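Side-chain contacts in structural polyprotein, VP2 (Israeli acute paralysis virus, PDB 5CDD), which probably serves as one of the structural proteins of the viral capsid, folded as a picornavirus-like jelly roll: residues H3-F8 with A62-N67; R47-P52 with V181-S186; P97-V102 with R106-T111. One frame throughout, in Å; residues are numbered along the deposited sequence.

Contact 1 (H3-F8 with A62-N67); sequences HSIIQF and AQKLAN
A cation-pi contact with a lysine side chain laid over a phenylalanine ring joins the N-terminal helix 2-9 to the loop that leads into strand 68-81. K64 passes over one face of the F8 ring, its length at about a right angle to the phenylalanine side chain. The methylene CD of K64 sits 3.7 Å from the centroid of the F8 ring, close to the ring normal, and makes a CH-pi contact there. CG of K64 meets the ring nearer its stem, 3.5 Å from F8 CD1. The lysine chain bends at its second torsion (chi2 71°) and is extended beyond it, which carries the ammonium over the same ring: K64 NZ lies 4.6 Å from the F8 centroid, 23° off the normal. F8 CB points toward the loop, and CG anti to the backbone N (chi1 -179°) sets the ring against K64.

One helical turn back, I5 packs against the base of the same lysine. Its CD1 approaches K64 O at 3.7 Å, while its CG2 branch lies 4.0 Å from K64 CG. No hydrogen bond links the two segments; the join rests on ring, methylene and methyl contacts together with the positive charge over the ring.

Strand 188-193 packs against both segments: L190 touches I5 and L65, and I188 receives I6. L65 also leans on L147. H3 and Q7 meet a neighbouring subunit, H3 NE2 through a weak hydrogen bond to its V11 O and Q7 by packing on its E9, while I5 and I6 pack on strand 188-193.

Contact 2 (R47-P52 with V181-S186); sequences RSWTLP and VYMWLS
W49 and L51 on one strand meet V181 and M183 on another across the hydrophobic core of the jelly-roll beta sandwich. Strand 47-51 lies at the edge of the four-stranded sheet within this chain and strand 181-186 belongs to the facing sheet; their segment axes run 11.5 Å apart at closest approach and only 14° from parallel, with no hydrogen bond between the two segments, which meet through apolar side chains.

M183 is the central piece. Its chain reaches inward extended through chi2 and then turns at SD (chi3 -121°), which brings the terminal methyl over the pyrrole part of the indole: CE lies 3.9 Å from the centroid of the W49 five-membered ring, almost on its normal. W49 offers this face with CG anti to its carbonyl carbon (chi1 -59°). The sulfur follows at 5.4 Å from that centroid, above the same face, a distant Met-aromatic contact. The V181 and W49 side chains run toward each other from their strands and meet at the benzo end, where V181 CG2 is 3.9 Å from W49 CZ2 and V181 CG1 stands over the rim of the face that M183 uses. The other face is backed by R47 CG, and the R47 guanidinium continues to a salt bridge between NH1 and D16 OD1.

L157 of strand 155-161 touches both W49 and L51, and V55 of helix 53-57 packs on M183. The sulfur of M183 is met by a branch of L51, with L51 CD2 3.8 Å from SD.

Contact 3 (P97-V102 with R106-T111); sequences PYDDKV and RSVLQT
The backbone makes a type I beta turn from Y98 to K101, closed by K101 N to Y98 O at 2.9 Å, and the chain then doubles back so that D99 and S107 face each other with their CA atoms 5.3 Å apart. The D99 carboxylate bridges the gap. Its first torsion places CG opposite the backbone N (chi1 -171°), from where the two oxygens reach two consecutive residues. V108 N donates to D99 OD1 at 2.8 Å in a nearly straight bond (163°) to the syn lone pair. The hydroxyl OG of S107 donates to D99 OD2, also at 2.8 Å and on the syn side, but 33° out of the carboxylate plane.

S107 OG further accepts a weak bond from L109 N, the pattern of an ST turn, while Q110 N closes onto S107 O. All of this belongs to the long loop that leaves strand 90-97 of the jelly roll for helix 113-116, and the aspartate ties its two limbs together. S96 OG also bonds OD1 and Y158 OH weakly OD2; with R86 of a neighbouring subunit at long range, the surroundings would probably favour the ionised form.

Beside these bonds the V108 side chain crosses that of D99 at about a right angle, its CG1 3.4 Å from D99 OD1. Nearer the bend between the segments, V102 CG2 packs on R106 CB at 4.1 Å. From there R106 extends to the same neighbouring subunit, where its NH2 bonds S82 OG and its guanidinium makes a cation-pi contact with Y83, and R86 of that subunit donates to R106 O.

In the fold
Contact 2 occupies the middle of the sandwich, its centre about 5 Å from that of the chain, while the other two lie farther out, about 22 Å (contact 1) and 14 Å (contact 3) from the chain centre. Contact 1 and contact 3 are each centred about 17 Å from contact 2, and about 31 Å from one another. Contact 1 comes within about 5 Å of contact 2 at the nearest atoms without touching it, and their segments alternate along the chain. Contact 3 falls wholly within the sequence between R47-P52 and V181-S186, approaching contact 2 to about 6 Å. Y158 touches S48 and V108. Contacts 1 and 3 meet neighbouring subunits through several residues, contact 2 through S186.

Contact 1 (H3-F8 with A62-N67)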
loop_
_atom_site.group_PDB
_atom_site.type_symbol
_atom_site.label_atom_id
_atom_site.label_comp_id
_atom_site.label_asym_id
_atom_site.label_seq_id
_atom_site.Cartn_x
_atom_site.Cartn_y
_atom_site.Cartn_z
ATOM N N HIS C 3 -9.758 15.159 59.653
ATOM C CA HIS C 3 -8.787 16.192 59.317
ATOM C C HIS C 3 -7.999 16.644 60.536
ATOM O O HIS C 3 -6.778 16.776 60.471
ATOM C CB HIS C 3 -9.478 17.394 58.668
ATOM C CG HIS C 3 -8.536 18.497 58.298
ATOM N ND1 HIS C 3 -8.430 19.662 59.030
ATOM C CD2 HIS C 3 -7.629 18.598 57.300
ATOM C CE1 HIS C 3 -7.497 20.431 58.498
ATOM N NE2 HIS C 3 -6.994 19.809 57.447
ATOM N N SER C 4 -8.693 16.880 61.644
ATOM C CA SER C 4 -8.033 17.310 62.873
ATOM C C SER C 4 -7.066 16.225 63.343
ATOM O O SER C 4 -6.040 16.516 63.958
ATOM C CB SER C 4 -9.073 17.605 63.959
ATOM O OG SER C 4 -9.891 16.475 64.196
ATOM N N ILE C 5 -7.398 14.972 63.043
ATOM C CA ILE C 5 -6.552 13.846 63.420
ATOM C C ILE C 5 -5.284 13.852 62.577
ATOM O O ILE C 5 -4.183 13.653 63.088
ATOM C CB ILE C 5 -7.269 12.500 63.198
ATOM C CG1 ILE C 5 -8.452 12.374 64.156
ATOM C CG2 ILE C 5 -6.293 11.350 63.398
ATOM C CD1 ILE C 5 -9.208 11.070 64.026
ATOM N N ILE C 6 -5.451 14.077 61.280
ATOM C CA ILE C 6 -4.323 14.117 60.361
ATOM C C ILE C 6 -3.399 15.273 60.722
ATOM O O ILE C 6 -2.179 15.161 60.608
ATOM C CB ILE C 6 -4.805 14.257 58.899
ATOM C CG1 ILE C 6 -5.556 12.985 58.489
ATOM C CG2 ILE C 6 -3.622 14.497 57.971
ATOM C CD1 ILE C 6 -6.094 13.007 57.080
ATOM N N GLN C 7 -3.983 16.381 61.166
ATOM C CA GLN C 7 -3.195 17.540 61.564
ATOM C C GLN C 7 -2.347 17.195 62.782
ATOM O O GLN C 7 -1.193 17.611 62.887
ATOM C CB GLN C 7 -4.110 18.718 61.900
ATOM C CG GLN C 7 -4.638 19.463 60.692
ATOM C CD GLN C 7 -3.523 19.953 59.787
ATOM O OE1 GLN C 7 -3.024 19.211 58.939
ATOM N NE2 GLN C 7 -3.115 21.203 59.976
ATOM N N PHE C 8 -2.932 16.430 63.697
ATOM C CA PHE C 8 -2.250 16.018 64.918
ATOM C C PHE C 8 -1.115 15.049 64.611
ATOM O O PHE C 8 -0.098 15.030 65.304
ATOM C CB PHE C 8 -3.260 15.370 65.874
ATOM C CG PHE C 8 -2.667 14.925 67.184
ATOM C CD1 PHE C 8 -2.028 13.692 67.297
ATOM C CD2 PHE C 8 -2.750 15.740 68.306
ATOM C CE1 PHE C 8 -1.482 13.280 68.512
ATOM C CE2 PHE C 8 -2.208 15.336 69.522
ATOM C CZ PHE C 8 -1.574 14.104 69.625
ATOM N N ALA C 62 -0.850 7.311 68.331
ATOM C CA ALA C 62 -1.556 6.037 68.244
ATOM C C ALA C 62 -2.982 6.111 68.793
ATOM O O ALA C 62 -3.894 5.489 68.258
ATOM C CB ALA C 62 -0.761 4.959 68.981
ATOM N N GLN C 63 -3.171 6.876 69.859
ATOM C CA GLN C 63 -4.495 7.012 70.454
ATOM C C GLN C 63 -5.356 7.952 69.648
ATOM O O GLN C 63 -6.564 8.031 69.856
ATOM C CB GLN C 63 -4.399 7.530 71.883
ATOM C CG GLN C 63 -3.608 6.622 72.783
ATOM C CD GLN C 63 -2.136 6.976 72.825
ATOM O OE1 GLN C 63 -1.518 7.280 71.804
ATOM N NE2 GLN C 63 -1.559 6.921 74.016
ATOM N N LYS C 64 -4.726 8.662 68.724
ATOM C CA LYS C 64 -5.442 9.595 67.884
ATOM C C LYS C 64 -6.154 8.850 66.764
ATOM O O LYS C 64 -7.309 9.124 66.476
ATOM C CB LYS C 64 -4.479 10.620 67.293
ATOM C CG LYS C 64 -5.092 11.991 67.163
ATOM C CD LYS C 64 -5.261 12.609 68.537
ATOM C CE LYS C 64 -6.147 13.842 68.489
ATOM N NZ LYS C 64 -6.492 14.352 69.846
ATOM N N LEU C 65 -5.470 7.900 66.141
ATOM C CA LEU C 65 -6.074 7.148 65.059
ATOM C C LEU C 65 -6.630 5.807 65.513
ATOM O O LEU C 65 -6.619 4.833 64.762
ATOM C CB LEU C 65 -5.057 6.961 63.931
ATOM C CG LEU C 65 -3.623 6.653 64.370
ATOM C CD1 LEU C 65 -3.513 5.231 64.866
ATOM C CD2 LEU C 65 -2.686 6.856 63.206
ATOM N N ALA C 66 -7.106 5.755 66.751
ATOM C CA ALA C 66 -7.696 4.535 67.279
ATOM C C ALA C 66 -9.016 4.285 66.558
ATOM O O ALA C 66 -9.712 5.228 66.178
ATOM C CB ALA C 66 -7.938 4.687 68.751
ATOM N N ASN C 67 -9.355 3.013 66.376
ATOM C CA ASN C 67 -10.585 2.627 65.697
ATOM C C ASN C 67 -10.499 2.839 64.191
ATOM O O ASN C 67 -11.513 2.844 63.495
ATOM C CB ASN C 67 -11.777 3.390 66.273
ATOM C CG ASN C 67 -12.065 3.004 67.708
ATOM O OD1 ASN C 67 -12.376 1.849 68.001
ATOM N ND2 ASN C 67 -11.955 3.968 68.612
#

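Contact 2 (R47-P52 with V181-S186)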
loop_
_atom_site.group_PDB
_atom_site.type_symbol
_atom_site.label_atom_id
_atom_site.label_comp_id
_atom_site.label_asym_id
_atom_site.label_seq_id
_atom_site.Cartn_x
_atom_site.Cartn_y
_atom_site.Cartn_z
ATOM N N ARG C 47 22.093 4.625 66.528
ATOM C CA ARG C 47 20.707 4.406 66.917
ATOM C C ARG C 47 19.909 4.019 65.680
ATOM O O ARG C 47 20.275 4.380 64.561
ATOM C CB ARG C 47 20.127 5.687 67.529
ATOM C CG ARG C 47 18.867 5.482 68.357
ATOM C CD ARG C 47 19.154 4.637 69.591
ATOM N NE ARG C 47 20.228 5.202 70.408
ATOM C CZ ARG C 47 20.143 6.346 71.082
ATOM N NH1 ARG C 47 19.024 7.059 71.045
ATOM N NH2 ARG C 47 21.177 6.781 71.790
ATOM N N SER C 48 18.826 3.276 65.881
ATOM C CA SER C 48 17.976 2.855 64.773
ATOM C C SER C 48 16.513 2.940 65.173
ATOM O O SER C 48 16.172 2.834 66.351
ATOM C CB SER C 48 18.307 1.423 64.351
ATOM O OG SER C 48 18.033 0.508 65.395
ATOM N N TRP C 49 15.649 3.127 64.183
ATOM C CA TRP C 49 14.218 3.241 64.427
ATOM C C TRP C 49 13.424 2.431 63.414
ATOM O O TRP C 49 13.682 2.500 62.212
ATOM C CB TRP C 49 13.798 4.709 64.338
ATOM C CG TRP C 49 14.500 5.593 65.314
ATOM C CD1 TRP C 49 14.147 5.827 66.613
ATOM C CD2 TRP C 49 15.695 6.347 65.081
ATOM N NE1 TRP C 49 15.047 6.682 67.203
ATOM C CE2 TRP C 49 16.007 7.017 66.285
ATOM C CE3 TRP C 49 16.533 6.522 63.971
ATOM C CZ2 TRP C 49 17.125 7.851 66.412
ATOM C CZ3 TRP C 49 17.645 7.351 64.098
ATOM C CH2 TRP C 49 17.928 8.005 65.311
ATOM N N THR C 50 12.462 1.656 63.907
ATOM C CA THR C 50 11.615 0.862 63.033
ATOM C C THR C 50 10.355 1.675 62.783
ATOM O O THR C 50 9.528 1.874 63.672
ATOM C CB THR C 50 11.243 -0.498 63.658
ATOM O OG1 THR C 50 10.328 -1.193 62.793
ATOM C CG2 THR C 50 10.626 -0.306 65.032
ATOM N N LEU C 51 10.226 2.162 61.556
ATOM C CA LEU C 51 9.080 2.975 61.173
ATOM C C LEU C 51 8.019 2.171 60.434
ATOM O O LEU C 51 8.316 1.137 59.836
ATOM C CB LEU C 51 9.558 4.137 60.312
ATOM C CG LEU C 51 10.569 5.033 61.018
ATOM C CD1 LEU C 51 11.254 5.944 60.025
ATOM C CD2 LEU C 51 9.857 5.849 62.080
ATOM N N PRO C 52 6.768 2.656 60.437
ATOM C CA PRO C 52 6.321 3.894 61.081
ATOM C C PRO C 52 5.846 3.755 62.527
ATOM O O PRO C 52 5.457 4.746 63.142
ATOM C CB PRO C 52 5.200 4.349 60.164
ATOM C CG PRO C 52 4.518 3.039 59.856
ATOM C CD PRO C 52 5.715 2.126 59.549
ATOM N N VAL C 181 16.181 14.159 67.886
ATOM C CA VAL C 181 15.500 13.519 66.773
ATOM C C VAL C 181 13.999 13.765 66.819
ATOM O O VAL C 181 13.314 13.316 67.737
ATOM C CB VAL C 181 15.749 12.002 66.778
ATOM C CG1 VAL C 181 15.070 11.365 65.594
ATOM C CG2 VAL C 181 17.234 11.719 66.735
ATOM N N TYR C 182 13.496 14.483 65.821
ATOM C CA TYR C 182 12.073 14.781 65.725
ATOM C C TYR C 182 11.469 14.049 64.535
ATOM O O TYR C 182 12.112 13.899 63.498
ATOM C CB TYR C 182 11.854 16.286 65.559
ATOM C CG TYR C 182 12.257 17.096 66.763
ATOM C CD1 TYR C 182 11.471 17.110 67.914
ATOM C CD2 TYR C 182 13.435 17.837 66.759
ATOM C CE1 TYR C 182 11.849 17.845 69.036
ATOM C CE2 TYR C 182 13.827 18.574 67.873
ATOM C CZ TYR C 182 13.029 18.574 69.008
ATOM O OH TYR C 182 13.414 19.305 70.110
ATOM N N MET C 183 10.233 13.593 64.690
ATOM C CA MET C 183 9.551 12.886 63.618
ATOM C C MET C 183 8.059 13.183 63.601
ATOM O O MET C 183 7.478 13.568 64.617
ATOM C CB MET C 183 9.764 11.376 63.750
ATOM C CG MET C 183 11.152 10.899 63.368
ATOM S SD MET C 183 11.297 9.104 63.482
ATOM C CE MET C 183 12.616 8.937 64.672
ATOM N N TRP C 184 7.449 13.002 62.435
ATOM C CA TRP C 184 6.022 13.227 62.255
ATOM C C TRP C 184 5.617 12.675 60.897
ATOM O O TRP C 184 6.470 12.254 60.117
ATOM C CB TRP C 184 5.695 14.719 62.361
ATOM C CG TRP C 184 6.284 15.581 61.288
ATOM C CD1 TRP C 184 5.693 15.950 60.115
ATOM C CD2 TRP C 184 7.565 16.224 61.310
ATOM N NE1 TRP C 184 6.520 16.788 59.409
ATOM C CE2 TRP C 184 7.677 16.973 60.120
ATOM C CE3 TRP C 184 8.629 16.239 62.223
ATOM C CZ2 TRP C 184 8.812 17.736 59.816
ATOM C CZ3 TRP C 184 9.759 16.997 61.920
ATOM C CH2 TRP C 184 9.839 17.734 60.725
ATOM N N LEU C 185 4.321 12.674 60.611
ATOM C CA LEU C 185 3.838 12.128 59.350
ATOM C C LEU C 185 3.321 13.183 58.378
ATOM O O LEU C 185 2.904 14.269 58.779
ATOM C CB LEU C 185 2.735 11.105 59.638
ATOM C CG LEU C 185 3.080 10.040 60.688
ATOM C CD1 LEU C 185 1.860 9.185 60.978
ATOM C CD2 LEU C 185 4.233 9.178 60.198
ATOM N N SER C 186 3.370 12.851 57.092
ATOM C CA SER C 186 2.887 13.728 56.032
ATOM C C SER C 186 2.269 12.824 54.966
ATOM O O SER C 186 2.532 11.621 54.954
ATOM C CB SER C 186 4.036 14.547 55.440
ATOM O OG SER C 186 5.020 13.714 54.857
#

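Contact 3 (P97-V102 with R106-T111)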
loop_
_atom_site.group_PDB
_atom_site.type_symbol
_atom_site.label_atom_id
_atom_site.label_comp_id
_atom_site.label_asym_id
_atom_site.label_seq_id
_atom_site.Cartn_x
_atom_site.Cartn_y
_atom_site.Cartn_z
ATOM N N PRO C 97 14.108 0.363 53.200
ATOM C CA PRO C 97 12.798 -0.297 53.183
ATOM C C PRO C 97 12.905 -1.808 53.401
ATOM O O PRO C 97 13.687 -2.483 52.731
ATOM C CB PRO C 97 12.261 0.043 51.794
ATOM C CG PRO C 97 12.888 1.369 51.506
ATOM C CD PRO C 97 14.303 1.164 51.979
ATOM N N TYR C 98 12.122 -2.330 54.342
ATOM C CA TYR C 98 12.117 -3.762 54.635
ATOM C C TYR C 98 13.525 -4.317 54.807
ATOM O O TYR C 98 13.808 -5.441 54.396
ATOM C CB TYR C 98 11.411 -4.519 53.508
ATOM C CG TYR C 98 9.946 -4.185 53.378
ATOM C CD1 TYR C 98 8.996 -4.798 54.196
ATOM C CD2 TYR C 98 9.507 -3.234 52.457
ATOM C CE1 TYR C 98 7.643 -4.472 54.100
ATOM C CE2 TYR C 98 8.157 -2.898 52.354
ATOM C CZ TYR C 98 7.231 -3.521 53.178
ATOM O OH TYR C 98 5.896 -3.192 53.085
ATOM N N ASP C 99 14.404 -3.533 55.423
ATOM C CA ASP C 99 15.784 -3.956 55.626
ATOM C C ASP C 99 15.888 -5.248 56.427
ATOM O O ASP C 99 16.840 -6.013 56.273
ATOM C CB ASP C 99 16.574 -2.861 56.340
ATOM C CG ASP C 99 18.057 -3.157 56.384
ATOM O OD1 ASP C 99 18.713 -3.064 55.326
ATOM O OD2 ASP C 99 18.570 -3.492 57.472
ATOM N N ASP C 100 14.900 -5.488 57.280
ATOM C CA ASP C 100 14.879 -6.674 58.124
ATOM C C ASP C 100 13.938 -7.753 57.598
ATOM O O ASP C 100 13.760 -8.792 58.234
ATOM C CB ASP C 100 14.459 -6.279 59.539
ATOM C CG ASP C 100 13.134 -5.531 59.566
ATOM O OD1 ASP C 100 13.022 -4.486 58.887
ATOM O OD2 ASP C 100 12.203 -5.984 60.265
ATOM N N LYS C 101 13.341 -7.508 56.436
ATOM C CA LYS C 101 12.409 -8.461 55.843
ATOM C C LYS C 101 12.946 -9.048 54.541
ATOM O O LYS C 101 12.184 -9.588 53.739
ATOM C CB LYS C 101 11.070 -7.777 55.566
ATOM C CG LYS C 101 10.471 -7.039 56.755
ATOM C CD LYS C 101 9.959 -7.989 57.820
ATOM C CE LYS C 101 9.285 -7.218 58.950
ATOM N NZ LYS C 101 8.147 -6.372 58.476
ATOM N N VAL C 102 14.254 -8.940 54.329
ATOM C CA VAL C 102 14.865 -9.464 53.113
ATOM C C VAL C 102 16.111 -10.287 53.407
ATOM O O VAL C 102 16.595 -10.315 54.537
ATOM C CB VAL C 102 15.259 -8.324 52.145
ATOM C CG1 VAL C 102 14.021 -7.568 51.698
ATOM C CG2 VAL C 102 16.244 -7.383 52.824
ATOM N N ARG C 106 21.351 -8.619 51.661
ATOM C CA ARG C 106 20.764 -7.411 51.088
ATOM C C ARG C 106 20.461 -6.324 52.118
ATOM O O ARG C 106 19.830 -5.315 51.796
ATOM C CB ARG C 106 19.486 -7.777 50.331
ATOM C CG ARG C 106 19.715 -8.747 49.181
ATOM C CD ARG C 106 18.406 -9.291 48.633
ATOM N NE ARG C 106 18.618 -10.238 47.541
ATOM C CZ ARG C 106 18.972 -9.896 46.304
ATOM N NH1 ARG C 106 19.153 -8.620 45.990
ATOM N NH2 ARG C 106 19.148 -10.831 45.383
ATOM N N SER C 107 20.913 -6.531 53.353
ATOM C CA SER C 107 20.697 -5.563 54.425
ATOM C C SER C 107 21.785 -4.495 54.408
ATOM O O SER C 107 22.913 -4.751 53.989
ATOM C CB SER C 107 20.696 -6.266 55.784
ATOM O OG SER C 107 20.563 -5.324 56.835
ATOM N N VAL C 108 21.440 -3.298 54.867
ATOM C CA VAL C 108 22.388 -2.189 54.895
ATOM C C VAL C 108 23.510 -2.436 55.901
ATOM O O VAL C 108 24.612 -1.905 55.758
ATOM C CB VAL C 108 21.677 -0.858 55.249
ATOM C CG1 VAL C 108 21.029 -0.957 56.617
ATOM C CG2 VAL C 108 22.669 0.291 55.210
ATOM N N LEU C 109 23.229 -3.253 56.910
ATOM C CA LEU C 109 24.210 -3.565 57.946
ATOM C C LEU C 109 25.173 -4.674 57.523
ATOM O O LEU C 109 26.157 -4.945 58.211
ATOM C CB LEU C 109 23.490 -3.973 59.236
ATOM C CG LEU C 109 22.501 -2.954 59.807
ATOM C CD1 LEU C 109 21.776 -3.552 60.997
ATOM C CD2 LEU C 109 23.241 -1.688 60.210
ATOM N N GLN C 110 24.890 -5.306 56.390
ATOM C CA GLN C 110 25.723 -6.393 55.893
ATOM C C GLN C 110 26.545 -6.002 54.673
ATOM O O GLN C 110 26.930 -6.865 53.883
ATOM C CB GLN C 110 24.850 -7.597 55.537
ATOM C CG GLN C 110 24.044 -8.148 56.696
ATOM C CD GLN C 110 24.922 -8.666 57.812
ATOM O OE1 GLN C 110 25.752 -9.551 57.603
ATOM N NE2 GLN C 110 24.742 -8.118 59.006
ATOM N N THR C 111 26.814 -4.712 54.514
ATOM C CA THR C 111 27.588 -4.249 53.368
ATOM C C THR C 111 28.730 -3.316 53.763
ATOM O O THR C 111 28.824 -2.877 54.910
ATOM C CB THR C 111 26.677 -3.536 52.335
ATOM O OG1 THR C 111 27.454 -3.156 51.191
ATOM C CG2 THR C 111 26.040 -2.297 52.947
#